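Local coordinates for protein VipE (Legionella pneumophila subsp. pneumophila str. Philadelphia 1, PDB 4QN8) that is an effector of this pathogenic bacterium whose biochemical activity is not established, this piece being the all-helical N-terminal part of the protein, at residues A106-E111 / E121-T126. Numbering follows the deposited sequence.
Sequences AFLAFE and EHFNST
His122 and Glu111 join a helix to a 3-10 turn through a buried His-carboxylate hydrogen bond, an example of how one polar pair can be accommodated beside the apolar contacts of a leucine, here Leu108. NE2 of His122 donates to OE1 of Glu111 over 2.7 Å, and the oxygen lies practically in the imidazole plane, at the ring edge. The carboxylate stands nearly upright to that ring, the two planes being 82° apart; OE1 is met on its syn side, 31° out of the carboxylate plane, and the bond is moderately bent, with 153° at the hydrogen. With CG anti to the backbone N and an extended chain beyond, Glu111 spans the gap to the ring. Its other oxygen, OE2, is bonded to His79, whose ring also stacks on that of His122; one carboxylate thus reaches two stacked histidines.

Next to this bond Leu108 runs past the imidazole in the opposite direction, bringing CD1 to 3.5 Å from CD2 of His122. The second methyl of Leu108, CD2, approaches CZ of Phe123 obliquely in a loose contact at 4.5 Å. The turn is secured where Ser125 donates from OG to O of His122 (2.7 Å), which also accepts from Ser125 N; as N-cap of helix 126-131, the same OG makes a weak bond to Val128 N.

Helix 75-88 supplies Thr82 and Ser83 against His122, while Leu146 of helix 135-154 touches both Leu108 and Phe123, so the contact links helix 103-114 and the 121-124 turn to both of these helices.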
ATOM      1  N   ALA A 106      -0.476  -0.081   1.920  1.00 15.78           N
ATOM      2  CA  ALA A 106       0.448  -1.209   1.827  1.00 13.33           C
ATOM      3  C   ALA A 106       1.911  -0.792   1.699  1.00 16.23           C
ATOM      4  O   ALA A 106       2.786  -1.413   2.299  1.00 15.43           O
ATOM      5  CB  ALA A 106       0.064  -2.152   0.708  1.00 12.06           C
ATOM      6  N   PHE A 107       2.184   0.246   0.914  1.00 14.96           N
ATOM      7  CA  PHE A 107       3.546   0.753   0.796  1.00 18.96           C
ATOM      8  C   PHE A 107       4.045   1.267   2.146  1.00 15.64           C
ATOM      9  O   PHE A 107       5.195   1.005   2.531  1.00 15.08           O
ATOM     10  CB  PHE A 107       3.613   1.865  -0.250  1.00 16.45           C
ATOM     11  CG  PHE A 107       4.215   1.430  -1.552  1.00 16.65           C
ATOM     12  CD1 PHE A 107       3.557   0.529  -2.374  1.00 18.03           C
ATOM     13  CD2 PHE A 107       5.438   1.927  -1.950  1.00 17.99           C
ATOM     14  CE1 PHE A 107       4.116   0.122  -3.568  1.00 20.41           C
ATOM     15  CE2 PHE A 107       6.006   1.527  -3.151  1.00 23.77           C
ATOM     16  CZ  PHE A 107       5.340   0.613  -3.956  1.00 21.12           C
ATOM     17  N   LEU A 108       3.194   1.992   2.864  1.00 15.02           N
ATOM     18  CA  LEU A 108       3.576   2.496   4.189  1.00 16.85           C
ATOM     19  C   LEU A 108       3.871   1.340   5.142  1.00 18.08           C
ATOM     20  O   LEU A 108       4.869   1.359   5.869  1.00 16.05           O
ATOM     21  CB  LEU A 108       2.482   3.409   4.771  1.00 17.70           C
ATOM     22  CG  LEU A 108       2.654   3.967   6.191  1.00 15.05           C
ATOM     23  CD1 LEU A 108       3.939   4.768   6.321  1.00 16.41           C
ATOM     24  CD2 LEU A 108       1.468   4.869   6.531  1.00 13.87           C
ATOM     25  N   ALA A 109       2.998   0.333   5.138  1.00 15.05           N
ATOM     26  CA  ALA A 109       3.196  -0.860   5.969  1.00 18.55           C
ATOM     27  C   ALA A 109       4.486  -1.603   5.627  1.00 17.91           C
ATOM     28  O   ALA A 109       5.151  -2.142   6.511  1.00 15.38           O
ATOM     29  CB  ALA A 109       2.006  -1.797   5.851  1.00 19.26           C
ATOM     30  N   PHE A 110       4.831  -1.648   4.350  1.00 15.31           N
ATOM     31  CA  PHE A 110       6.031  -2.357   3.930  1.00 14.08           C
ATOM     32  C   PHE A 110       7.251  -1.596   4.416  1.00 14.05           C
ATOM     33  O   PHE A 110       8.230  -2.186   4.898  1.00 14.91           O
ATOM     34  CB  PHE A 110       6.044  -2.472   2.411  1.00 14.61           C
ATOM     35  CG  PHE A 110       7.202  -3.246   1.870  1.00 14.00           C
ATOM     36  CD1 PHE A 110       7.136  -4.629   1.764  1.00 16.45           C
ATOM     37  CD2 PHE A 110       8.352  -2.594   1.460  1.00 13.34           C
ATOM     38  CE1 PHE A 110       8.204  -5.351   1.248  1.00 16.13           C
ATOM     39  CE2 PHE A 110       9.426  -3.308   0.935  1.00 17.06           C
ATOM     40  CZ  PHE A 110       9.350  -4.690   0.831  1.00 16.78           C
ATOM     41  N   GLU A 111       7.201  -0.276   4.286  1.00 14.10           N
ATOM     42  CA  GLU A 111       8.302   0.530   4.784  1.00 14.90           C
ATOM     43  C   GLU A 111       8.403   0.420   6.297  1.00 15.65           C
ATOM     44  O   GLU A 111       9.515   0.402   6.841  1.00 18.80           O
ATOM     45  CB  GLU A 111       8.211   2.002   4.342  1.00 14.80           C
ATOM     46  CG  GLU A 111       9.552   2.731   4.539  1.00 16.70           C
ATOM     47  CD  GLU A 111       9.477   4.219   4.249  1.00 17.31           C
ATOM     48  OE1 GLU A 111       8.473   4.663   3.644  1.00 19.99           O
ATOM     49  OE2 GLU A 111      10.439   4.947   4.605  1.00 18.14           O
ATOM     50  N   GLU A 121       8.647   9.076   9.722  1.00 22.67           N
ATOM     51  CA  GLU A 121       8.511  10.454   9.257  1.00 22.88           C
ATOM     52  C   GLU A 121       7.190  10.723   8.512  1.00 19.59           C
ATOM     53  O   GLU A 121       6.759  11.872   8.402  1.00 23.85           O
ATOM     54  CB  GLU A 121       9.708  10.840   8.383  1.00 26.00           C
ATOM     55  CG  GLU A 121      11.062  10.694   9.081  1.00 38.47           C
ATOM     56  CD  GLU A 121      12.234  10.976   8.150  1.00 52.27           C
ATOM     57  OE1 GLU A 121      11.995  11.463   7.020  1.00 50.36           O
ATOM     58  OE2 GLU A 121      13.394  10.710   8.549  1.00 59.50           O
ATOM     59  N   HIS A 122       6.556   9.674   8.009  1.00 19.68           N
ATOM     60  CA  HIS A 122       5.315   9.832   7.242  1.00 21.60           C
ATOM     61  C   HIS A 122       4.167  10.312   8.121  1.00 21.04           C
ATOM     62  O   HIS A 122       3.206  10.914   7.626  1.00 21.38           O
ATOM     63  CB  HIS A 122       4.899   8.528   6.567  1.00 19.02           C
ATOM     64  CG  HIS A 122       5.814   8.085   5.474  1.00 19.58           C
ATOM     65  ND1 HIS A 122       6.148   8.893   4.408  1.00 18.55           N
ATOM     66  CD2 HIS A 122       6.447   6.905   5.269  1.00 22.19           C
ATOM     67  CE1 HIS A 122       6.961   8.227   3.598  1.00 18.40           C
ATOM     68  NE2 HIS A 122       7.146   7.022   4.096  1.00 16.88           N
ATOM     69  N   PHE A 123       4.262  10.052   9.424  1.00 19.99           N
ATOM     70  CA  PHE A 123       3.195  10.449  10.347  1.00 22.39           C
ATOM     71  C   PHE A 123       3.231  11.930  10.663  1.00 25.24           C
ATOM     72  O   PHE A 123       2.323  12.447  11.306  1.00 27.66           O
ATOM     73  CB  PHE A 123       3.243   9.604  11.622  1.00 21.72           C
ATOM     74  CG  PHE A 123       3.045   8.141  11.355  1.00 22.95           C
ATOM     75  CD1 PHE A 123       1.770   7.608  11.245  1.00 24.77           C
ATOM     76  CD2 PHE A 123       4.129   7.309  11.147  1.00 23.18           C
ATOM     77  CE1 PHE A 123       1.584   6.261  10.970  1.00 21.54           C
ATOM     78  CE2 PHE A 123       3.947   5.961  10.871  1.00 18.38           C
ATOM     79  CZ  PHE A 123       2.678   5.439  10.778  1.00 22.35           C
ATOM     80  N   ASN A 124       4.283  12.600  10.202  1.00 26.59           N
ATOM     81  CA  ASN A 124       4.408  14.050  10.305  1.00 27.70           C
ATOM     82  C   ASN A 124       3.894  14.795   9.073  1.00 25.64           C
ATOM     83  O   ASN A 124       3.848  16.029   9.058  1.00 29.33           O
ATOM     84  CB  ASN A 124       5.870  14.435  10.552  1.00 29.85           C
ATOM     85  CG  ASN A 124       6.345  14.052  11.932  1.00 43.64           C
ATOM     86  OD1 ASN A 124       5.557  14.005  12.881  1.00 49.99           O
ATOM     87  ND2 ASN A 124       7.642  13.779  12.059  1.00 47.00           N
ATOM     88  N   SER A 125       3.509  14.045   8.046  1.00 22.57           N
ATOM     89  CA  SER A 125       3.153  14.625   6.758  1.00 22.86           C
ATOM     90  C   SER A 125       1.831  15.382   6.875  1.00 24.22           C
ATOM     91  O   SER A 125       1.001  15.059   7.740  1.00 20.67           O
ATOM     92  CB  SER A 125       3.035  13.523   5.700  1.00 23.71           C
ATOM     93  OG  SER A 125       1.958  12.650   6.025  1.00 22.47           O
ATOM     94  N   THR A 126       1.639  16.380   6.014  1.00 27.68           N
ATOM     95  CA  THR A 126       0.422  17.194   6.042  1.00 22.56           C
ATOM     96  C   THR A 126      -0.826  16.319   5.930  1.00 23.79           C
ATOM     97  O   THR A 126      -1.806  16.522   6.648  1.00 24.19           O
ATOM     98  CB  THR A 126       0.420  18.241   4.907  1.00 25.29           C
ATOM     99  OG1 THR A 126       1.547  19.122   5.061  1.00 26.46           O
ATOM    100  CG2 THR A 126      -0.861  19.070   4.934  1.00 29.85           C
TER